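Local coordinates for hypothetical protein YfiH (Bacillus licheniformis, PDB 6DZD) that probably catalyses the phosphorolysis of adenosine, inosine and methylthioadenosine and the deamination of adenosine, as a zinc-binding member of the YfiH/LACC1 family, at residues L123-C128 with S272-K277; C190-D195 with E220-L225; G40-P45 with I63-K68; R202-Q207 with R230-H235. All coordinates share one frame; numbering follows the deposited sequence.

Contact 1 is the buried one, two neighbouring strands of a six-stranded sheet joined by backbone hydrogen bonds and lined with apolar side chains. The other three lie farther out and are only partly buried. Contact 2 is also a strand pair, but a short one beside the zinc ion, with polar side chains mixed into its packing. Contact 4 shares its neighbourhood: strand 220-223 leads into helix 225-236, and the two contacts have centres about 17 Å apart. It is mainly apolar, a loop resting on a helix. Contact 3, also a loop against a helix, is instead held by polar side chains; its centre is about 37 Å from that of contact 4, across the chain's centre.

Contact 1 (L123-C128 with S272-K277); sequences LFLALC and SFIGLK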
loop_
_atom_site.group_PDB
_atom_site.type_symbol
_atom_site.label_atom_id
_atom_site.label_comp_id
_atom_site.label_asym_id
_atom_site.label_seq_id
_atom_site.Cartn_x
_atom_site.Cartn_y
_atom_site.Cartn_z
ATOM N N LEU A 123 7.636 10.249 11.923
ATOM C CA LEU A 123 8.313 9.838 10.703
ATOM C C LEU A 123 7.325 9.087 9.830
ATOM O O LEU A 123 7.025 7.918 10.102
ATOM C CB LEU A 123 9.518 8.968 11.019
ATOM C CG LEU A 123 10.477 8.999 9.842
ATOM C CD1 LEU A 123 11.919 8.999 10.317
ATOM C CD2 LEU A 123 10.186 7.835 8.953
ATOM N N PHE A 124 6.851 9.735 8.770
ATOM C CA PHE A 124 5.745 9.213 7.987
ATOM C C PHE A 124 6.246 8.468 6.749
ATOM O O PHE A 124 6.987 9.025 5.935
ATOM C CB PHE A 124 4.801 10.354 7.614
ATOM C CG PHE A 124 3.804 10.694 8.707
ATOM C CD1 PHE A 124 4.206 11.357 9.861
ATOM C CD2 PHE A 124 2.466 10.321 8.588
ATOM C CE1 PHE A 124 3.283 11.669 10.871
ATOM C CE2 PHE A 124 1.534 10.619 9.603
ATOM C CZ PHE A 124 1.947 11.298 10.743
ATOM N N LEU A 125 5.811 7.213 6.607
ATOM C CA LEU A 125 6.205 6.326 5.517
ATOM C C LEU A 125 5.149 6.388 4.420
ATOM O O LEU A 125 3.953 6.493 4.710
ATOM C CB LEU A 125 6.359 4.893 6.038
ATOM C CG LEU A 125 6.936 4.779 7.463
ATOM C CD1 LEU A 125 6.990 3.341 7.958
ATOM C CD2 LEU A 125 8.303 5.378 7.501
ATOM N N ALA A 126 5.579 6.327 3.157
ATOM C CA ALA A 126 4.644 6.557 2.050
ATOM C C ALA A 126 4.903 5.658 0.839
ATOM O O ALA A 126 6.019 5.643 0.303
ATOM C CB ALA A 126 4.690 8.034 1.629
ATOM N N LEU A 127 3.845 4.960 0.376
ATOM C CA LEU A 127 3.891 4.137 -0.835
ATOM C C LEU A 127 2.776 4.509 -1.824
ATOM O O LEU A 127 1.660 4.869 -1.436
ATOM C CB LEU A 127 3.826 2.622 -0.498
ATOM C CG LEU A 127 5.060 2.144 0.295
ATOM C CD1 LEU A 127 4.858 0.762 0.940
ATOM C CD2 LEU A 127 6.358 2.209 -0.531
ATOM N N CYS A 128 3.107 4.451 -3.109
ATOM C CA CYS A 128 2.223 4.890 -4.183
ATOM C C CYS A 128 1.448 3.717 -4.777
ATOM O O CYS A 128 1.950 2.586 -4.839
ATOM C CB CYS A 128 3.004 5.620 -5.269
ATOM S SG CYS A 128 3.565 7.207 -4.642
ATOM N N SER A 272 -0.473 5.387 0.259
ATOM C CA SER A 272 -0.696 5.004 1.640
ATOM C C SER A 272 0.386 5.642 2.508
ATOM O O SER A 272 1.511 5.878 2.059
ATOM C CB SER A 272 -0.713 3.481 1.798
ATOM O OG SER A 272 0.567 2.908 1.675
ATOM N N PHE A 273 0.029 5.942 3.753
ATOM C CA PHE A 273 0.936 6.604 4.677
ATOM C C PHE A 273 0.678 6.092 6.083
ATOM O O PHE A 273 -0.459 5.772 6.443
ATOM C CB PHE A 273 0.765 8.127 4.639
ATOM C CG PHE A 273 -0.631 8.557 4.888
ATOM C CD1 PHE A 273 -1.090 8.742 6.182
ATOM C CD2 PHE A 273 -1.503 8.715 3.840
ATOM C CE1 PHE A 273 -2.377 9.104 6.414
ATOM C CE2 PHE A 273 -2.807 9.077 4.056
ATOM C CZ PHE A 273 -3.247 9.283 5.340
ATOM N N ILE A 274 1.735 6.029 6.881
ATOM C CA ILE A 274 1.606 5.652 8.281
ATOM C C ILE A 274 2.768 6.269 9.047
ATOM O O ILE A 274 3.848 6.496 8.495
ATOM C CB ILE A 274 1.546 4.113 8.460
ATOM C CG1 ILE A 274 0.971 3.753 9.830
ATOM C CG2 ILE A 274 2.933 3.476 8.247
ATOM C CD1 ILE A 274 0.781 2.277 10.062
ATOM N N GLY A 275 2.517 6.598 10.311
ATOM C CA GLY A 275 3.545 7.165 11.160
ATOM C C GLY A 275 3.058 7.291 12.584
ATOM O O GLY A 275 1.852 7.292 12.854
ATOM N N LEU A 276 4.020 7.405 13.494
ATOM C CA LEU A 276 3.775 7.605 14.915
ATOM C C LEU A 276 4.113 9.048 15.264
ATOM O O LEU A 276 5.068 9.609 14.718
ATOM C CB LEU A 276 4.622 6.649 15.758
ATOM C CG LEU A 276 4.396 5.150 15.513
ATOM C CD1 LEU A 276 5.727 4.404 15.396
ATOM C CD2 LEU A 276 3.552 4.549 16.619
ATOM N N LYS A 277 3.310 9.672 16.129
ATOM C CA LYS A 277 3.603 11.060 16.504
ATOM C C LYS A 277 3.973 11.213 17.979
ATOM O O LYS A 277 3.185 10.892 18.867
ATOM C CB LYS A 277 2.418 11.969 16.158
ATOM C CG LYS A 277 2.564 12.556 14.750
ATOM C CD LYS A 277 1.857 13.901 14.545
ATOM C CE LYS A 277 0.673 13.747 13.581
ATOM N NZ LYS A 277 -0.452 14.708 13.814
#
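Phe124 lays one face of its ring over the backbone of Gly275, whose CA sits 4.1 Å from the ring centroid and only 7° off the ring normal, a CH-pi contact. The ring gets there because CG stands beside the backbone N, chi1 -83°. At the ring's edge the aliphatic part of Lys277 passes by, its CE 4.0 Å from Phe124 CZ. An alanine in place of Phe124 would probably leave the Gly275 backbone without its aromatic cover and the Lys277 methylenes without a surface to lie against.

From there the backbones pair. Leu125 N gives a straight hydrogen bond to Ile274 O at 2.8 Å, and Ile274 N returns one to Leu125 O at 3.1 Å. Two residues on, Leu127 N reaches Ser272 O at 3.0 Å while Ser272 N reaches Leu127 O at 2.8 Å. Between these pairs Ala126 and Phe273 face each other as a non-hydrogen-bonded pair.

Leu125 touches Ile274 through CD1 and CG2, 4.1 Å apart. On their face Ile274 packs on Val145 and Ile147 of strand 144-150, and Leu127 on Ile147. On the other face Trp80 meets the Phe124 ring and touches Ala126 and Phe273. This is regular antiparallel beta pairing, here joining strands 124-129 and 270-276 inside a mixed sheet whose Ile274 and Leu127 face packs on a strand of the second sheet.

Contact 2 (C190-D195 with E220-L225); sequences CYTVDD and EYRLEL. With ZN (zinc ion), chain C.
Tyr191 meets Leu225 obliquely: the CE2 corner of the ring comes to 3.4 Å from Leu225 CD1. The same corner touches Leu223 CD2 at 4.0 Å, and that methyl also meets Val193 CG2 at 3.9 Å, so Leu223 fills the dip between tyrosine and valine. With CG anti to its N (chi1 174°), Leu223 reaches both.

On the face of Thr192 and Arg222 the fit is polar as well as apolar. Thr192 sets its methyl CG2 over one face of the Arg222 guanidinium, offset toward the rim, 3.5 Å from NH2, while Arg222 NH1 bonds to Ser188 O. Thr192 OG1 gives a hydrogen bond of 3.2 Å to Glu220 OE2, on the anti side of that oxygen.

Between these two layers of side chains runs an antiparallel pair at the edge of a three-stranded sheet. Val193 N bonds to Tyr221 O at 2.8 Å and Tyr221 N to Val193 O; at one end Cys190 SG binds the zinc ion at 2.2 Å, a site completed by Cys189, Cys249 and Cys252.

At the far end the Tyr221 ring runs edge-on past Val193 O, and its OH gives a 2.6 Å hydrogen bond to Asp195 OD1 from above the carboxylate plane; ring and carboxylate stand 81° apart. A phenylalanine in place of Tyr221 would probably leave the Asp195 carboxylate without this donor and less fixed in its rotation. Asp194, the residue before, is the N-cap of the next helix, bonding Val197 N.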
loop_
_atom_site.group_PDB
_atom_site.type_symbol
_atom_site.label_atom_id
_atom_site.label_comp_id
_atom_site.label_asym_id
_atom_site.label_seq_id
_atom_site.Cartn_x
_atom_site.Cartn_y
_atom_site.Cartn_z
ATOM N N CYS A 190 -12.210 -7.137 -11.547
ATOM C CA CYS A 190 -11.639 -6.458 -12.706
ATOM C C CYS A 190 -10.243 -6.941 -13.075
ATOM O O CYS A 190 -9.588 -6.272 -13.877
ATOM C CB CYS A 190 -11.562 -4.942 -12.493
ATOM S SG CYS A 190 -12.903 -4.208 -11.568
ATOM N N TYR A 191 -9.740 -8.036 -12.501
ATOM C CA TYR A 191 -8.326 -8.393 -12.655
ATOM C C TYR A 191 -8.164 -9.819 -13.185
ATOM O O TYR A 191 -8.489 -10.788 -12.485
ATOM C CB TYR A 191 -7.589 -8.233 -11.329
ATOM C CG TYR A 191 -6.084 -8.347 -11.458
ATOM C CD1 TYR A 191 -5.402 -7.645 -12.449
ATOM C CD2 TYR A 191 -5.337 -9.152 -10.587
ATOM C CE1 TYR A 191 -4.022 -7.737 -12.569
ATOM C CE2 TYR A 191 -3.961 -9.249 -10.712
ATOM C CZ TYR A 191 -3.308 -8.536 -11.704
ATOM O OH TYR A 191 -1.935 -8.625 -11.855
ATOM N N THR A 192 -7.652 -9.954 -14.415
ATOM C CA THR A 192 -7.375 -11.271 -14.976
ATOM C C THR A 192 -5.908 -11.385 -15.373
ATOM O O THR A 192 -5.298 -10.417 -15.813
ATOM C CB THR A 192 -8.275 -11.602 -16.187
ATOM O OG1 THR A 192 -8.016 -10.690 -17.261
ATOM C CG2 THR A 192 -9.769 -11.565 -15.802
ATOM N N VAL A 193 -5.336 -12.576 -15.195
ATOM C CA VAL A 193 -3.901 -12.794 -15.358
ATOM C C VAL A 193 -3.674 -14.043 -16.203
ATOM O O VAL A 193 -4.566 -14.870 -16.383
ATOM C CB VAL A 193 -3.171 -12.907 -14.001
ATOM C CG1 VAL A 193 -3.275 -11.585 -13.246
ATOM C CG2 VAL A 193 -3.733 -14.056 -13.175
ATOM N N ASP A 194 -2.454 -14.175 -16.719
ATOM C CA ASP A 194 -2.068 -15.336 -17.511
ATOM C C ASP A 194 -1.464 -16.427 -16.619
ATOM O O ASP A 194 -1.461 -16.330 -15.389
ATOM C CB ASP A 194 -1.121 -14.919 -18.646
ATOM C CG ASP A 194 0.135 -14.171 -18.158
ATOM O OD1 ASP A 194 0.526 -14.307 -16.971
ATOM O OD2 ASP A 194 0.743 -13.445 -18.989
ATOM N N ASP A 195 -0.974 -17.499 -17.250
ATOM C CA ASP A 195 -0.294 -18.566 -16.534
ATOM C C ASP A 195 0.966 -18.076 -15.873
ATOM O O ASP A 195 1.354 -18.587 -14.813
ATOM C CB ASP A 195 0.062 -19.703 -17.484
ATOM C CG ASP A 195 -1.134 -20.531 -17.866
ATOM O OD1 ASP A 195 -1.548 -21.352 -17.025
ATOM O OD2 ASP A 195 -1.670 -20.347 -18.984
ATOM N N GLU A 220 -6.707 -17.956 -18.983
ATOM C CA GLU A 220 -7.174 -16.718 -18.370
ATOM C C GLU A 220 -7.771 -17.002 -17.006
ATOM O O GLU A 220 -8.635 -17.873 -16.863
ATOM C CB GLU A 220 -8.208 -15.984 -19.218
ATOM C CG GLU A 220 -8.284 -14.514 -18.829
ATOM C CD GLU A 220 -9.049 -13.680 -19.831
ATOM O OE1 GLU A 220 -9.773 -14.278 -20.662
ATOM O OE2 GLU A 220 -8.892 -12.433 -19.810
ATOM N N TYR A 221 -7.329 -16.241 -16.022
ATOM C CA TYR A 221 -7.652 -16.508 -14.639
ATOM C C TYR A 221 -8.063 -15.214 -13.960
ATOM O O TYR A 221 -7.452 -14.166 -14.172
ATOM C CB TYR A 221 -6.447 -17.114 -13.903
ATOM C CG TYR A 221 -5.794 -18.289 -14.599
ATOM C CD1 TYR A 221 -6.256 -19.576 -14.386
ATOM C CD2 TYR A 221 -4.717 -18.109 -15.461
ATOM C CE1 TYR A 221 -5.683 -20.640 -15.002
ATOM C CE2 TYR A 221 -4.133 -19.184 -16.093
ATOM C CZ TYR A 221 -4.625 -20.446 -15.850
ATOM O OH TYR A 221 -4.072 -21.544 -16.446
ATOM N N ARG A 222 -9.072 -15.314 -13.108
ATOM C CA ARG A 222 -9.485 -14.242 -12.220
ATOM C C ARG A 222 -8.702 -14.405 -10.927
ATOM O O ARG A 222 -8.545 -15.522 -10.433
ATOM C CB ARG A 222 -10.982 -14.363 -11.953
ATOM C CG ARG A 222 -11.696 -13.090 -11.703
ATOM C CD ARG A 222 -13.146 -13.184 -12.171
ATOM N NE ARG A 222 -13.300 -12.910 -13.603
ATOM C CZ ARG A 222 -13.106 -11.726 -14.197
ATOM N NH1 ARG A 222 -12.715 -10.657 -13.507
ATOM N NH2 ARG A 222 -13.304 -11.606 -15.499
ATOM N N LEU A 223 -8.222 -13.295 -10.371
ATOM C CA LEU A 223 -7.301 -13.349 -9.240
ATOM C C LEU A 223 -7.621 -12.245 -8.242
ATOM O O LEU A 223 -7.736 -11.079 -8.629
ATOM C CB LEU A 223 -5.851 -13.227 -9.730
ATOM C CG LEU A 223 -4.733 -13.113 -8.689
ATOM C CD1 LEU A 223 -4.805 -14.284 -7.730
ATOM C CD2 LEU A 223 -3.385 -13.025 -9.383
ATOM N N GLU A 224 -7.769 -12.614 -6.966
ATOM C CA GLU A 224 -8.029 -11.669 -5.875
ATOM C C GLU A 224 -6.738 -11.438 -5.079
ATOM O O GLU A 224 -6.406 -12.206 -4.170
ATOM C CB GLU A 224 -9.146 -12.200 -4.987
ATOM C CG GLU A 224 -9.487 -11.316 -3.806
ATOM C CD GLU A 224 -10.334 -10.127 -4.214
ATOM O OE1 GLU A 224 -11.187 -10.260 -5.117
ATOM O OE2 GLU A 224 -10.147 -9.053 -3.614
ATOM N N LEU A 225 -6.017 -10.365 -5.406
ATOM C CA LEU A 225 -4.692 -10.165 -4.818
ATOM C C LEU A 225 -4.754 -9.842 -3.328
ATOM O O LEU A 225 -3.791 -10.114 -2.599
ATOM C CB LEU A 225 -3.967 -9.051 -5.565
ATOM C CG LEU A 225 -3.464 -9.454 -6.939
ATOM C CD1 LEU A 225 -2.912 -8.247 -7.641
ATOM C CD2 LEU A 225 -2.428 -10.590 -6.806
HETATM ZN ZN ZN C . -13.667 -4.022 -9.532
#

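Contact 3 (G40-P45 with I63-K68); sequences GESEPP and INNRKK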
loop_
_atom_site.group_PDB
_atom_site.type_symbol
_atom_site.label_atom_id
_atom_site.label_comp_id
_atom_site.label_asym_id
_atom_site.label_seq_id
_atom_site.Cartn_x
_atom_site.Cartn_y
_atom_site.Cartn_z
ATOM N N GLY A 40 -6.803 17.776 -5.753
ATOM C CA GLY A 40 -5.442 18.107 -6.096
ATOM C C GLY A 40 -5.336 19.098 -7.238
ATOM O O GLY A 40 -6.321 19.655 -7.714
ATOM N N GLU A 41 -4.102 19.282 -7.700
ATOM C CA GLU A 41 -3.768 20.268 -8.712
ATOM C C GLU A 41 -3.447 19.663 -10.064
ATOM O O GLU A 41 -3.269 20.414 -11.026
ATOM C CB GLU A 41 -2.540 21.073 -8.270
ATOM C CG GLU A 41 -2.758 22.133 -7.222
ATOM C CD GLU A 41 -1.443 22.736 -6.782
ATOM O OE1 GLU A 41 -0.535 22.802 -7.630
ATOM O OE2 GLU A 41 -1.323 23.170 -5.618
ATOM N N SER A 42 -3.312 18.347 -10.158
ATOM C CA SER A 42 -2.798 17.766 -11.387
ATOM C C SER A 42 -3.858 17.802 -12.482
ATOM O O SER A 42 -5.061 17.673 -12.230
ATOM C CB SER A 42 -2.327 16.331 -11.159
ATOM O OG SER A 42 -1.122 16.312 -10.424
ATOM N N GLU A 43 -3.397 18.007 -13.698
ATOM C CA GLU A 43 -4.221 17.985 -14.888
ATOM C C GLU A 43 -4.382 16.556 -15.381
ATOM O O GLU A 43 -3.598 15.675 -15.016
ATOM C CB GLU A 43 -3.587 18.862 -15.975
ATOM C CG GLU A 43 -3.403 20.336 -15.577
ATOM C CD GLU A 43 -2.777 21.174 -16.690
ATOM O OE1 GLU A 43 -2.973 20.808 -17.870
ATOM O OE2 GLU A 43 -2.135 22.226 -16.414
ATOM N N PRO A 44 -5.391 16.282 -16.206
ATOM C CA PRO A 44 -5.477 14.971 -16.860
ATOM C C PRO A 44 -4.190 14.637 -17.589
ATOM O O PRO A 44 -3.517 15.530 -18.130
ATOM C CB PRO A 44 -6.646 15.155 -17.842
ATOM C CG PRO A 44 -7.582 16.063 -17.102
ATOM C CD PRO A 44 -6.692 16.987 -16.258
ATOM N N PRO A 45 -3.812 13.357 -17.633
ATOM C CA PRO A 45 -4.544 12.207 -17.086
ATOM C C PRO A 45 -4.294 11.912 -15.604
ATOM O O PRO A 45 -4.466 10.761 -15.195
ATOM C CB PRO A 45 -4.021 11.052 -17.941
ATOM C CG PRO A 45 -2.603 11.447 -18.239
ATOM C CD PRO A 45 -2.551 12.951 -18.283
ATOM N N ILE A 63 4.338 17.589 -5.943
ATOM C CA ILE A 63 4.847 18.081 -4.668
ATOM C C ILE A 63 3.779 18.891 -3.944
ATOM O O ILE A 63 3.639 18.806 -2.712
ATOM C CB ILE A 63 6.139 18.881 -4.898
ATOM C CG1 ILE A 63 7.285 17.900 -5.174
ATOM C CG2 ILE A 63 6.430 19.767 -3.708
ATOM C CD1 ILE A 63 8.419 18.475 -5.971
ATOM N N ASN A 64 2.990 19.666 -4.695
ATOM C CA ASN A 64 1.897 20.407 -4.077
ATOM C C ASN A 64 0.791 19.468 -3.598
ATOM O O ASN A 64 0.198 19.699 -2.537
ATOM C CB ASN A 64 1.375 21.474 -5.034
ATOM C CG ASN A 64 2.282 22.693 -5.071
ATOM O OD1 ASN A 64 3.201 22.819 -4.263
ATOM N ND2 ASN A 64 2.040 23.587 -6.024
ATOM N N ASN A 65 0.508 18.392 -4.339
ATOM C CA ASN A 65 -0.468 17.436 -3.824
ATOM C C ASN A 65 0.047 16.774 -2.540
ATOM O O ASN A 65 -0.711 16.582 -1.580
ATOM C CB ASN A 65 -0.775 16.361 -4.870
ATOM C CG ASN A 65 -1.382 16.914 -6.128
ATOM O OD1 ASN A 65 -2.001 17.974 -6.125
ATOM N ND2 ASN A 65 -1.223 16.181 -7.223
ATOM N N ARG A 66 1.350 16.455 -2.496
ATOM C CA ARG A 66 1.951 15.927 -1.273
ATOM C C ARG A 66 1.980 16.983 -0.173
ATOM O O ARG A 66 1.694 16.685 0.993
ATOM C CB ARG A 66 3.366 15.405 -1.555
ATOM C CG ARG A 66 3.453 14.192 -2.491
ATOM C CD ARG A 66 4.897 13.757 -2.680
ATOM N NE ARG A 66 5.068 12.669 -3.642
ATOM C CZ ARG A 66 6.226 12.045 -3.876
ATOM N NH1 ARG A 66 6.303 11.062 -4.774
ATOM N NH2 ARG A 66 7.318 12.402 -3.213
ATOM N N LYS A 67 2.313 18.225 -0.533
ATOM C CA LYS A 67 2.321 19.299 0.452
ATOM C C LYS A 67 0.945 19.505 1.064
ATOM O O LYS A 67 0.842 19.871 2.240
ATOM C CB LYS A 67 2.833 20.586 -0.185
ATOM C CG LYS A 67 4.359 20.776 -0.069
ATOM C CD LYS A 67 4.823 21.968 -0.920
ATOM C CE LYS A 67 5.984 22.704 -0.299
ATOM N NZ LYS A 67 6.616 23.568 -1.324
ATOM N N LYS A 68 -0.121 19.269 0.288
ATOM C CA LYS A 68 -1.469 19.425 0.825
ATOM C C LYS A 68 -1.814 18.289 1.769
ATOM O O LYS A 68 -2.375 18.525 2.847
ATOM C CB LYS A 68 -2.495 19.494 -0.302
ATOM C CG LYS A 68 -3.880 19.024 0.125
ATOM C CD LYS A 68 -4.978 19.692 -0.694
ATOM C CE LYS A 68 -6.389 19.252 -0.289
ATOM N NZ LYS A 68 -7.416 19.815 -1.231
#
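Gly40 and Asn65 bring their CA atoms to 5.5 Å where an irregular loop passes helix 59-72, and from this closest point the loop runs off from the helix toward Pro45. Asn65 does most of the holding. Its CG lies beside the backbone N (chi1 -62°), which brings the amide round to the loop. There OD1 accepts Glu41 N at 2.9 Å, with the N-H nearly straight at 162°, and ND2 points to Ser42 OG at 3.2 Å, close to the amide plane. ND2 also bonds to Asn50 O; this acceptor at one end and Glu41 N at the other are consistent with the modelled amide orientation. Ser42 OG is in turn bonded to Asp57 OD2, which positions the hydroxyl. Gly40 CA lies 3.4 Å from Asn65 OD1.

One residue earlier on the helix, Asn64 ND2 donates to Glu41 OE1 at 3.1 Å. Glu41 OE1 uses its syn lone pair and lies almost exactly in the Asn64 amide plane, although the carboxylate as a whole is turned 63° from the amide. Lys68 NZ, a turn farther along, bonds to Gly39 O. Two successive asparagines thus stitch the loop that follows strand 30-35 to the flank of helix 59-72, a polar loop-to-helix junction away from the zinc site.

Contact 4 (R202-Q207 with R230-H235); sequences RNLPLQ and RQLLVH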
loop_
_atom_site.group_PDB
_atom_site.type_symbol
_atom_site.label_atom_id
_atom_site.label_comp_id
_atom_site.label_asym_id
_atom_site.label_seq_id
_atom_site.Cartn_x
_atom_site.Cartn_y
_atom_site.Cartn_z
ATOM N N ARG A 202 0.666 -19.753 -7.391
ATOM C CA ARG A 202 0.434 -21.084 -6.852
ATOM C C ARG A 202 1.700 -21.710 -6.268
ATOM O O ARG A 202 1.620 -22.791 -5.668
ATOM C CB ARG A 202 -0.202 -21.961 -7.935
ATOM C CG ARG A 202 0.728 -22.888 -8.647
ATOM C CD ARG A 202 -0.052 -23.866 -9.504
ATOM N NE ARG A 202 -0.455 -23.319 -10.804
ATOM C CZ ARG A 202 -1.707 -23.333 -11.265
ATOM N NH1 ARG A 202 -2.681 -23.862 -10.527
ATOM N NH2 ARG A 202 -1.985 -22.827 -12.465
ATOM N N ASN A 203 2.859 -21.060 -6.419
ATOM C CA ASN A 203 4.108 -21.508 -5.820
ATOM C C ASN A 203 4.394 -20.849 -4.485
ATOM O O ASN A 203 5.487 -21.029 -3.936
ATOM C CB ASN A 203 5.277 -21.263 -6.768
ATOM C CG ASN A 203 5.706 -22.529 -7.490
ATOM O OD1 ASN A 203 5.369 -23.659 -7.072
ATOM N ND2 ASN A 203 6.457 -22.356 -8.581
ATOM N N LEU A 204 3.434 -20.095 -3.953
ATOM C CA LEU A 204 3.584 -19.528 -2.626
ATOM C C LEU A 204 3.498 -20.640 -1.585
ATOM O O LEU A 204 2.855 -21.670 -1.820
ATOM C CB LEU A 204 2.500 -18.478 -2.366
ATOM C CG LEU A 204 2.813 -17.063 -2.870
ATOM C CD1 LEU A 204 1.567 -16.278 -3.195
ATOM C CD2 LEU A 204 3.666 -16.298 -1.858
ATOM N N PRO A 205 4.143 -20.455 -0.420
ATOM C CA PRO A 205 4.127 -21.499 0.617
ATOM C C PRO A 205 2.741 -21.743 1.194
ATOM O O PRO A 205 2.594 -22.436 2.203
ATOM C CB PRO A 205 5.096 -20.958 1.682
ATOM C CG PRO A 205 5.193 -19.483 1.405
ATOM C CD PRO A 205 5.052 -19.348 -0.076
ATOM N N LEU A 206 1.723 -21.142 0.591
ATOM C CA LEU A 206 0.351 -21.437 0.966
ATOM C C LEU A 206 -0.070 -22.761 0.353
ATOM O O LEU A 206 0.324 -23.099 -0.766
ATOM C CB LEU A 206 -0.594 -20.326 0.513
ATOM C CG LEU A 206 -0.184 -18.924 0.938
ATOM C CD1 LEU A 206 -1.176 -17.918 0.396
ATOM C CD2 LEU A 206 -0.089 -18.830 2.442
ATOM N N GLN A 207 -0.843 -23.527 1.104
ATOM C CA GLN A 207 -1.384 -24.751 0.547
ATOM C C GLN A 207 -2.718 -24.508 -0.129
ATOM O O GLN A 207 -3.063 -25.229 -1.076
ATOM C CB GLN A 207 -1.543 -25.817 1.639
ATOM N N ARG A 230 -3.932 -11.581 2.404
ATOM C CA ARG A 230 -4.522 -11.945 3.686
ATOM C C ARG A 230 -4.098 -13.348 4.094
ATOM O O ARG A 230 -3.777 -13.594 5.262
ATOM C CB ARG A 230 -6.037 -11.837 3.635
ATOM C CG ARG A 230 -6.675 -12.011 4.987
ATOM C CD ARG A 230 -8.120 -12.504 4.854
ATOM N NE ARG A 230 -8.191 -13.876 4.365
ATOM C CZ ARG A 230 -7.975 -14.938 5.138
ATOM N NH1 ARG A 230 -8.049 -16.163 4.637
ATOM N NH2 ARG A 230 -7.679 -14.767 6.420
ATOM N N GLN A 231 -4.058 -14.271 3.136
ATOM C CA GLN A 231 -3.607 -15.620 3.442
ATOM C C GLN A 231 -2.158 -15.613 3.893
ATOM O O GLN A 231 -1.785 -16.346 4.814
ATOM C CB GLN A 231 -3.797 -16.530 2.229
ATOM C CG GLN A 231 -5.230 -16.971 2.002
ATOM C CD GLN A 231 -5.360 -18.079 0.972
ATOM O OE1 GLN A 231 -4.541 -18.997 0.918
ATOM N NE2 GLN A 231 -6.414 -18.014 0.165
ATOM N N LEU A 232 -1.336 -14.751 3.293
ATOM C CA LEU A 232 0.073 -14.726 3.646
ATOM C C LEU A 232 0.309 -14.154 5.037
ATOM O O LEU A 232 1.233 -14.598 5.730
ATOM C CB LEU A 232 0.838 -13.921 2.612
ATOM C CG LEU A 232 1.027 -14.682 1.305
ATOM C CD1 LEU A 232 1.317 -13.686 0.185
ATOM C CD2 LEU A 232 2.132 -15.728 1.452
ATOM N N LEU A 233 -0.535 -13.207 5.476
ATOM C CA LEU A 233 -0.453 -12.692 6.843
ATOM C C LEU A 233 -0.830 -13.763 7.861
ATOM O O LEU A 233 -0.122 -13.957 8.857
ATOM C CB LEU A 233 -1.356 -11.468 6.999
ATOM C CG LEU A 233 -1.020 -10.254 6.127
ATOM C CD1 LEU A 233 -2.087 -9.152 6.222
ATOM C CD2 LEU A 233 0.341 -9.707 6.487
ATOM N N VAL A 234 -1.931 -14.484 7.615
ATOM C CA VAL A 234 -2.355 -15.536 8.535
ATOM C C VAL A 234 -1.292 -16.625 8.601
ATOM O O VAL A 234 -0.968 -17.148 9.677
ATOM C CB VAL A 234 -3.716 -16.113 8.106
ATOM C CG1 VAL A 234 -4.129 -17.254 9.035
ATOM C CG2 VAL A 234 -4.785 -15.025 8.058
ATOM N N HIS A 235 -0.745 -16.987 7.438
ATOM C CA HIS A 235 0.376 -17.909 7.386
ATOM C C HIS A 235 1.537 -17.372 8.204
ATOM O O HIS A 235 2.184 -18.118 8.945
ATOM C CB HIS A 235 0.775 -18.115 5.929
ATOM C CG HIS A 235 1.938 -19.032 5.725
ATOM N ND1 HIS A 235 1.824 -20.405 5.788
ATOM C CD2 HIS A 235 3.228 -18.772 5.410
ATOM C CE1 HIS A 235 3.001 -20.951 5.545
ATOM N NE2 HIS A 235 3.867 -19.983 5.305
#
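Gln231 opens the helical side of the contact with its CB, which Leu206 CD1 meets at 3.5 Å. Leu206 carries most of the loop's side of the contact: with CG beside its backbone N (chi1 -52°) and the chain extended from there, both methyls reach the helix, one on Gln231 and the other farther along.

Leu232 comes next and is shared by two loop leucines. Its CD2 lies 3.7 Å from Leu204 CD2 and 3.9 Å from Leu206 CD2, and it crosses both side chains at about a right angle. The next two residues turn the helix's other flank to Ile243 of strand 243-245.

His235 brings the helix back to the loop one turn after Gln231, whose O accepts the His235 N at 2.9 Å. With CG anti to the backbone N, chi1 179°, the imidazole extends out beside the loop. Leu206 CD2 touches His235 CB at 3.7 Å, and at the far end of the ring His235 NE2 lies 3.9 Å from Pro205 CB, the two side chains again crossing at about a right angle. Pro205 O is 3.7 Å from His235 CE1.

Leucine methyls and a proline ring against a helix flank make this a mainly apolar contact: the loop between helix 195-201 and strand 213-215 meets helix 225-236 by van der Waals packing round a leucine cluster, with Pro205 and His235 at its more exposed margin and without directional bonds between these two segments.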